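Side-chain contacts in NIF3-related protein (PDB 2GX8), which is of unknown function but binds zinc ions at a two-metal site of the Nif3 family and probably contains a regulatory domain: residues T230-A234 with S235-K239; L140-A144 with L145-N149; D79-Q83 with L84-V88; L71-E75 with E76-E80. One frame throughout, in Å; residues are numbered along the deposited sequence.

Interaction 1: residues T230-A234 with S235-K239; sequences TIIPA and SLQRK
Ile232 and Gln237 meet on the tightly packed side of this turn, where CD1 of Ile232 lies 3.6 Å from CA of Gln237 and CB of the same glutamine is in contact as well. That CB also comes to 3.3 Å from Ala234 O. The first torsion explains the reach: CG1 of Ile232 stands between its own backbone N and carbonyl carbon (chi1 61°), and the chain then runs extended to CD1. Ile232 is buried, with Val164 of strand 150-168 and Ala185 packed against it too. One residue later the proline ring takes over. CG of Pro233 is 3.8 Å from CD1 of Leu236, and CD of Pro233 is 3.9 Å from the same methyl, which therefore spans the CG-CD bond of the ring instead of touching a single atom.

The backbone here leaves strand 221-233 and enters helix 237-247, a strand-to-helix corner made of two successive i to i+3 bonds. Leu236 N donates to Pro233 O at 2.9 Å with an N-H...O angle of 147°, and Gln237 N donates to Ala234 O at 3.1 Å; both donors sit above the plane of the carbonyl they bind. Ser235 N donates to OE2 of Glu159 on strand 150-168, tying the corner to the sheet.

The solvent side is looser. Ser235 is exposed and touches His45, but its side chain makes little contact with the preceding strand residues. The outer part of Gln237, extended beyond CG, passes about 4 Å from a bound Tris molecule, probably taken up from the crystallisation liquor.

Interaction 2: residues L140-A144 with L145-N149; sequences LLAEA and LGLQN
Gly146 N donates to Glu143 O at 2.8 Å, the shortest of three backbone bonds that close the end of helix 137-145. The N-H...O angle is 149°, but the donor stands well above the carbonyl plane, as the tight i to i+3 geometry imposes. A second bond spans five residues: Leu147 N reaches Ala142 O at 3.0 Å and is nearly straight at 169°. Together with the positive phi of Gly146 (78°), these two bonds define a Schellman motif, in which the chain reverses its twist and gives partners to carbonyls of the last helical turn. Such a positive phi is most easily adopted by glycine. Just upstream, Leu145 N still makes a regular helical bond to Leu141 O at 3.1 Å.

The side chains follow the backbone closely. CG of Leu145 comes to 3.2 Å from Leu141 O, and CB of Leu145 also borders that oxygen, so the branch sits off the oxygen end of the carbonyl that its own amide binds. The leucine is held there with CG trans to the carbonyl carbon and beside the backbone N. Beyond the glycine, CB of Leu147 makes an apolar contact with CB of Ala142 at 4.3 Å, across the same turn that the long bond closes, and it also borders Ala142 O.

Leu141 and Leu145 both pack on Leu292 of helix 281-292. Leu141 further touches Val312, and Leu147 touches Val310, on strand 306-313, while Gln148 pairs through its backbone with Tyr274 of strand 270-280 as the chain heads into strand 150-168.

Interaction 3: residues D79-Q83 with L84-V88; sequences DEAIQ and LGANV
The peptide carbonyl of Ala81 is the flat group at the centre of this contact: Ala86 N approaches its oxygen in the carbonyl plane, and CB of Ala86 lies beside that oxygen at 3.6 Å. A neighbouring flat group, the carbonyl of Glu80, has its oxygen bordered by the branched end of Leu84, with CG of Leu84 at 3.2 Å from Glu80 O. The motif is a helix C-terminus with a glycine as the first non-helical residue, within the beta-alpha-beta crossover that joins strand 66-70 to the parallel strand 88-91 through helix 75-84.

Gly85 has phi 89°, and at its backbone angles a side chain would press on the preceding carbonyl. The turn is closed mainly by one bond: Ala86 N donates to Ala81 O at 2.8 Å with an N-H...O angle of 155°. Gly85 N adds a weak bond to the same oxygen at 3.1 Å, so Ala81 O serves two donors; Leu84 N to Glu80 O is also weak.

Glu80 and Leu84 run alongside each other, and both touch Leu68 of strand 66-70. The carboxylate of Glu80 turns to partners elsewhere, Ser387 OG and Gln388 N. With CG trans to the backbone N (chi1 -171°) and the chain extended beyond it, the carboxylate is carried to those partners. Deeper in, the buried methyls of Ala81 and Ala86 meet, CB to CB at 4.1 Å.

Interaction 4: residues L71-E75 with E76-E80; sequences LDVTE and EVVDE
The backbone passes from loop to helix between Thr74 and Glu75, and Thr74 meets Val77 across that step: Thr74 is still extended (phi -93°, psi 174°), whereas every residue from Glu75 onward has helical angles. Val78 N donates to Thr74 O at 3.3 Å, and Asp79 N donates to Glu75 O at 2.9 Å, in the carbonyl plane.

Thr74 is the N-cap. Val77 N divides itself between two weak bonds, to Thr74 OG1 at 3.3 Å and to Thr74 O at 3.2 Å. The hydroxyl faces the helix because OG1 stands between the backbone N and the carbonyl carbon (chi1 61°). OG1 also shares a water with Glu76: the water oxygen is 2.8 Å from Thr74 OG1 and donates weakly to OE1 of Glu76, whose chain folds back at chi2. CG2 of Val77 fits against OG1 of Thr74 at 3.4 Å and against Asp72 O.

On the buried side, Val73 CG1 touches Val78 CG2 at 3.7 Å. A contact between the residue before the N-cap and the fourth helical one is a hydrophobic staple.

Glu75 and Asp79 both form salt bridges with Lys115 of helix 108-118, which would offset their like charges. Asp72 bonds His93, a zinc ligand, and Tyr339 of a neighbouring subunit. Val78 packs on Ile112 and Cys116 of helix 108-118, while Val77 lies on Leu68 and Ala70 of strand 66-70, placing this helix start between helix and sheet.

In the fold
Along the chain the order is interaction 4, 3, 2 and then 1. Interactions 4 and 3 form the two ends of helix 75-84, share Asp79 and Glu80, and have centres about 9 Å apart; between them they bracket the crossover from strand 66-70 to strand 88-91 in the five-stranded sheet. Interaction 2, at the end of helix 137-145, has its nearest atoms about 10 Å from interaction 4. Leu141 of interaction 2 and Asp72 of interaction 4 each lie within about 8 Å of a zinc ion, so both probably border the metal region, whereas interaction 1 belongs to the larger sheet, its centre about 39 Å from that of interaction 4.

Interaction 1: residues T230-A234 with S235-K239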
# COMPACT_ATOMS: atom_id res chain seq x y z
N THR C 230 -45.27 -0.46 -0.03
CA THR C 230 -44.94 0.84 -0.57
C THR C 230 -43.42 0.92 -0.70
O THR C 230 -42.68 0.28 0.06
CB THR C 230 -45.49 1.99 0.30
OG1 THR C 230 -45.57 3.19 -0.47
CG2 THR C 230 -44.65 2.23 1.52
N ILE C 231 -42.96 1.68 -1.69
CA ILE C 231 -41.55 1.82 -1.96
C ILE C 231 -40.97 3.05 -1.22
O ILE C 231 -41.65 4.06 -1.01
CB ILE C 231 -41.31 1.86 -3.52
CG1 ILE C 231 -39.82 1.72 -3.90
CG2 ILE C 231 -41.98 3.08 -4.17
CD1 ILE C 231 -39.57 1.59 -5.40
N ILE C 232 -39.72 2.95 -0.78
CA ILE C 232 -39.03 4.06 -0.12
C ILE C 232 -37.56 4.14 -0.47
O ILE C 232 -36.95 3.13 -0.83
CB ILE C 232 -39.08 4.02 1.45
CG1 ILE C 232 -38.40 2.76 1.99
CG2 ILE C 232 -40.47 4.20 1.98
CD1 ILE C 232 -38.15 2.82 3.48
N PRO C 233 -37.00 5.37 -0.41
CA PRO C 233 -35.55 5.53 -0.51
C PRO C 233 -35.00 5.23 0.88
O PRO C 233 -35.60 5.64 1.88
CB PRO C 233 -35.37 7.01 -0.87
CG PRO C 233 -36.63 7.70 -0.50
CD PRO C 233 -37.71 6.66 -0.31
N ALA C 234 -33.88 4.51 0.95
CA ALA C 234 -33.25 4.15 2.22
C ALA C 234 -33.14 5.29 3.26
O ALA C 234 -33.31 5.05 4.45
CB ALA C 234 -31.89 3.52 1.95
N SER C 235 -32.86 6.51 2.81
CA SER C 235 -32.73 7.66 3.71
C SER C 235 -34.04 8.00 4.44
O SER C 235 -34.01 8.57 5.54
CB SER C 235 -32.24 8.89 2.96
OG SER C 235 -33.27 9.45 2.16
N LEU C 236 -35.19 7.66 3.85
CA LEU C 236 -36.47 7.93 4.50
C LEU C 236 -36.96 6.80 5.40
O LEU C 236 -38.01 6.94 6.03
CB LEU C 236 -37.58 8.27 3.49
CG LEU C 236 -37.63 9.61 2.74
CD1 LEU C 236 -38.89 9.67 1.88
CD2 LEU C 236 -37.59 10.81 3.70
N GLN C 237 -36.21 5.71 5.48
CA GLN C 237 -36.62 4.55 6.28
C GLN C 237 -37.03 4.89 7.74
O GLN C 237 -38.17 4.64 8.16
CB GLN C 237 -35.58 3.40 6.23
CG GLN C 237 -36.09 2.09 6.89
CD GLN C 237 -35.11 0.93 6.85
OE1 GLN C 237 -35.02 0.17 7.81
NE2 GLN C 237 -34.38 0.77 5.74
N ARG C 238 -36.11 5.49 8.47
CA ARG C 238 -36.35 5.79 9.88
C ARG C 238 -37.65 6.59 10.13
O ARG C 238 -38.50 6.18 10.93
CB ARG C 238 -35.12 6.47 10.47
CG ARG C 238 -35.17 6.64 11.96
CD ARG C 238 -33.84 7.12 12.47
NE ARG C 238 -33.96 7.76 13.77
CZ ARG C 238 -34.25 9.05 13.93
NH1 ARG C 238 -34.46 9.80 12.86
NH2 ARG C 238 -34.33 9.58 15.15
N LYS C 239 -37.79 7.72 9.43
CA LYS C 239 -38.97 8.58 9.52
C LYS C 239 -40.25 7.84 9.11
O LYS C 239 -41.26 7.91 9.81
CB LYS C 239 -38.76 9.86 8.69
CG LYS C 239 -40.03 10.66 8.46
CD LYS C 239 -39.79 12.01 7.81
CE LYS C 239 -41.11 12.76 7.75
NZ LYS C 239 -40.95 14.19 7.41

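Interaction 2: residues L140-A144 with L145-N149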
# COMPACT_ATOMS: atom_id res chain seq x y z
N LEU C 140 -27.74 25.50 -10.85
CA LEU C 140 -27.59 26.96 -10.86
C LEU C 140 -26.79 27.44 -12.07
O LEU C 140 -27.11 28.48 -12.65
CB LEU C 140 -26.93 27.46 -9.56
CG LEU C 140 -27.80 27.32 -8.31
CD1 LEU C 140 -26.98 27.38 -7.02
CD2 LEU C 140 -28.92 28.38 -8.30
N LEU C 141 -25.77 26.69 -12.47
CA LEU C 141 -24.98 27.06 -13.65
C LEU C 141 -25.70 26.71 -14.95
O LEU C 141 -25.56 27.43 -15.93
CB LEU C 141 -23.60 26.38 -13.63
CG LEU C 141 -22.57 26.81 -12.59
CD1 LEU C 141 -21.48 25.74 -12.52
CD2 LEU C 141 -21.99 28.20 -12.86
N ALA C 142 -26.44 25.61 -14.98
CA ALA C 142 -27.25 25.27 -16.17
C ALA C 142 -28.31 26.32 -16.42
O ALA C 142 -28.47 26.74 -17.55
CB ALA C 142 -27.88 23.90 -16.03
N GLU C 143 -29.05 26.72 -15.38
CA GLU C 143 -30.08 27.76 -15.50
C GLU C 143 -29.44 29.02 -16.02
O GLU C 143 -29.92 29.61 -16.96
CB GLU C 143 -30.68 28.14 -14.15
CG GLU C 143 -31.41 27.05 -13.36
CD GLU C 143 -31.70 27.46 -11.88
OE1 GLU C 143 -31.86 28.69 -11.61
OE2 GLU C 143 -31.78 26.55 -10.99
N ALA C 144 -28.34 29.42 -15.38
CA ALA C 144 -27.62 30.65 -15.73
C ALA C 144 -27.27 30.69 -17.22
O ALA C 144 -27.35 31.75 -17.85
CB ALA C 144 -26.37 30.78 -14.88
N LEU C 145 -26.90 29.53 -17.75
CA LEU C 145 -26.58 29.36 -19.16
C LEU C 145 -27.80 29.23 -20.10
O LEU C 145 -27.66 29.30 -21.31
CB LEU C 145 -25.68 28.15 -19.34
CG LEU C 145 -24.26 28.24 -18.79
CD1 LEU C 145 -23.58 26.90 -19.00
CD2 LEU C 145 -23.44 29.40 -19.38
N GLY C 146 -28.99 29.02 -19.54
CA GLY C 146 -30.19 28.82 -20.35
C GLY C 146 -30.29 27.42 -20.95
O GLY C 146 -30.87 27.23 -22.01
N LEU C 147 -29.71 26.43 -20.28
CA LEU C 147 -29.77 25.06 -20.77
C LEU C 147 -31.11 24.40 -20.44
O LEU C 147 -31.64 24.55 -19.32
CB LEU C 147 -28.63 24.21 -20.21
CG LEU C 147 -27.16 24.53 -20.45
CD1 LEU C 147 -26.39 23.27 -20.16
CD2 LEU C 147 -26.86 24.97 -21.88
N GLN C 148 -31.63 23.65 -21.41
CA GLN C 148 -32.90 22.94 -21.30
C GLN C 148 -32.73 21.41 -21.34
O GLN C 148 -31.70 20.90 -21.81
CB GLN C 148 -33.80 23.39 -22.41
CG GLN C 148 -34.10 24.84 -22.28
CD GLN C 148 -34.40 25.48 -23.59
OE1 GLN C 148 -35.02 24.87 -24.47
NE2 GLN C 148 -33.94 26.71 -23.74
N ASN C 149 -33.74 20.70 -20.83
CA ASN C 149 -33.73 19.24 -20.79
C ASN C 149 -32.43 18.70 -20.21
O ASN C 149 -31.75 17.89 -20.86
CB ASN C 149 -33.98 18.65 -22.20
CG ASN C 149 -35.32 19.04 -22.76
OD1 ASN C 149 -35.46 19.26 -23.97
ND2 ASN C 149 -36.32 19.14 -21.89

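Interaction 3: residues D79-Q83 with L84-V88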
# COMPACT_ATOMS: atom_id res chain seq x y z
N ASP C 79 -14.00 39.00 7.83
CA ASP C 79 -14.22 40.40 8.22
C ASP C 79 -15.68 40.77 7.93
O ASP C 79 -16.28 41.53 8.68
CB ASP C 79 -13.34 41.41 7.46
CG ASP C 79 -11.87 41.35 7.82
OD1 ASP C 79 -11.49 40.82 8.90
OD2 ASP C 79 -11.08 41.87 7.01
N GLU C 80 -16.21 40.23 6.83
CA GLU C 80 -17.59 40.53 6.41
C GLU C 80 -18.61 39.95 7.37
O GLU C 80 -19.64 40.56 7.66
CB GLU C 80 -17.83 39.98 5.01
CG GLU C 80 -19.15 40.43 4.39
CD GLU C 80 -19.42 39.79 3.05
OE1 GLU C 80 -20.09 40.43 2.21
OE2 GLU C 80 -18.95 38.64 2.84
N ALA C 81 -18.31 38.75 7.87
CA ALA C 81 -19.16 38.06 8.81
C ALA C 81 -19.21 38.83 10.14
O ALA C 81 -20.23 38.83 10.83
CB ALA C 81 -18.67 36.65 9.01
N ILE C 82 -18.10 39.48 10.48
CA ILE C 82 -18.01 40.28 11.69
C ILE C 82 -18.78 41.61 11.54
O ILE C 82 -19.40 42.10 12.52
CB ILE C 82 -16.52 40.49 12.08
CG1 ILE C 82 -15.87 39.13 12.28
CG2 ILE C 82 -16.37 41.28 13.36
CD1 ILE C 82 -14.41 39.20 12.53
N GLN C 83 -18.79 42.18 10.33
CA GLN C 83 -19.52 43.45 10.13
C GLN C 83 -21.03 43.24 10.05
O GLN C 83 -21.81 44.21 10.13
CB GLN C 83 -19.01 44.21 8.90
CG GLN C 83 -17.59 44.77 9.02
CD GLN C 83 -17.44 45.91 10.06
OE1 GLN C 83 -16.38 46.07 10.68
NE2 GLN C 83 -18.50 46.72 10.24
N LEU C 84 -21.43 41.98 9.88
CA LEU C 84 -22.84 41.61 9.75
C LEU C 84 -23.44 41.03 11.03
O LEU C 84 -24.66 41.10 11.23
CB LEU C 84 -23.00 40.58 8.63
CG LEU C 84 -22.80 41.03 7.18
CD1 LEU C 84 -22.72 39.83 6.31
CD2 LEU C 84 -23.94 41.98 6.75
N GLY C 85 -22.58 40.48 11.90
CA GLY C 85 -23.03 39.84 13.14
C GLY C 85 -23.32 38.36 12.88
O GLY C 85 -24.15 37.73 13.55
N ALA C 86 -22.63 37.79 11.89
CA ALA C 86 -22.83 36.40 11.53
C ALA C 86 -21.88 35.53 12.33
O ALA C 86 -20.65 35.69 12.26
CB ALA C 86 -22.61 36.20 10.03
N ASN C 87 -22.42 34.58 13.07
CA ASN C 87 -21.52 33.71 13.81
C ASN C 87 -21.47 32.29 13.24
O ASN C 87 -21.09 31.35 13.95
CB ASN C 87 -21.84 33.73 15.32
CG ASN C 87 -23.25 33.32 15.63
OD1 ASN C 87 -24.09 33.24 14.74
ND2 ASN C 87 -23.53 33.05 16.90
N VAL C 88 -21.89 32.16 11.98
CA VAL C 88 -21.85 30.90 11.24
C VAL C 88 -21.68 31.22 9.77
O VAL C 88 -22.49 31.96 9.19
CB VAL C 88 -23.13 30.03 11.31
CG1 VAL C 88 -22.99 28.81 10.41
CG2 VAL C 88 -23.47 29.57 12.76

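Interaction 4: residues L71-E75 with E76-E80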
# COMPACT_ATOMS: atom_id res chain seq x y z
N LEU C 71 -18.22 31.02 -0.76
CA LEU C 71 -17.61 30.02 -1.61
C LEU C 71 -16.25 29.67 -0.95
O LEU C 71 -16.01 28.52 -0.53
CB LEU C 71 -17.48 30.51 -3.06
CG LEU C 71 -16.65 29.65 -4.03
CD1 LEU C 71 -17.30 28.31 -4.22
CD2 LEU C 71 -16.45 30.32 -5.37
N ASP C 72 -15.39 30.67 -0.81
CA ASP C 72 -14.08 30.53 -0.18
C ASP C 72 -14.08 31.30 1.12
O ASP C 72 -14.58 32.44 1.15
CB ASP C 72 -13.04 31.15 -1.11
CG ASP C 72 -13.04 30.50 -2.46
OD1 ASP C 72 -12.92 29.26 -2.46
OD2 ASP C 72 -13.15 31.19 -3.52
N VAL C 73 -13.56 30.70 2.20
CA VAL C 73 -13.46 31.44 3.44
C VAL C 73 -12.10 32.10 3.51
O VAL C 73 -11.16 31.54 4.03
CB VAL C 73 -13.67 30.58 4.70
CG1 VAL C 73 -13.60 31.46 5.94
CG2 VAL C 73 -14.99 29.84 4.64
N THR C 74 -11.99 33.29 2.95
CA THR C 74 -10.74 34.06 2.98
C THR C 74 -10.86 34.96 4.19
O THR C 74 -11.91 35.00 4.82
CB THR C 74 -10.63 34.95 1.75
OG1 THR C 74 -11.73 35.86 1.75
CG2 THR C 74 -10.72 34.11 0.49
N GLU C 75 -9.80 35.69 4.54
CA GLU C 75 -9.89 36.57 5.70
C GLU C 75 -10.91 37.71 5.51
O GLU C 75 -11.64 38.05 6.45
CB GLU C 75 -8.53 37.08 6.15
CG GLU C 75 -8.57 37.55 7.60
CD GLU C 75 -7.22 37.86 8.17
OE1 GLU C 75 -6.22 37.72 7.43
OE2 GLU C 75 -7.15 38.23 9.37
N GLU C 76 -10.98 38.25 4.28
CA GLU C 76 -11.90 39.35 3.97
C GLU C 76 -13.34 38.89 4.12
O GLU C 76 -14.21 39.69 4.45
CB GLU C 76 -11.67 39.93 2.56
CG GLU C 76 -10.38 40.74 2.36
CD GLU C 76 -9.09 39.89 2.27
OE1 GLU C 76 -9.18 38.66 2.02
OE2 GLU C 76 -7.99 40.46 2.43
N VAL C 77 -13.59 37.60 3.86
CA VAL C 77 -14.94 37.02 4.03
C VAL C 77 -15.29 36.95 5.53
O VAL C 77 -16.44 37.21 5.92
CB VAL C 77 -15.09 35.62 3.36
CG1 VAL C 77 -16.35 34.90 3.83
CG2 VAL C 77 -15.08 35.74 1.85
N VAL C 78 -14.29 36.62 6.37
CA VAL C 78 -14.47 36.57 7.82
C VAL C 78 -14.71 38.00 8.36
O VAL C 78 -15.57 38.18 9.23
CB VAL C 78 -13.28 35.85 8.55
CG1 VAL C 78 -13.58 35.71 10.03
CG2 VAL C 78 -13.06 34.45 8.00
N ASP C 79 -14.00 39.00 7.83
CA ASP C 79 -14.22 40.40 8.22
C ASP C 79 -15.68 40.77 7.93
O ASP C 79 -16.28 41.53 8.68
CB ASP C 79 -13.34 41.41 7.46
CG ASP C 79 -11.87 41.35 7.82
OD1 ASP C 79 -11.49 40.82 8.90
OD2 ASP C 79 -11.08 41.87 7.01
N GLU C 80 -16.21 40.23 6.83
CA GLU C 80 -17.59 40.53 6.41
C GLU C 80 -18.61 39.95 7.37
O GLU C 80 -19.64 40.56 7.66
CB GLU C 80 -17.83 39.98 5.01
CG GLU C 80 -19.15 40.43 4.39
CD GLU C 80 -19.42 39.79 3.05
OE1 GLU C 80 -20.09 40.43 2.21
OE2 GLU C 80 -18.95 38.64 2.84
O HOH W 1 -11.29 37.53 -0.45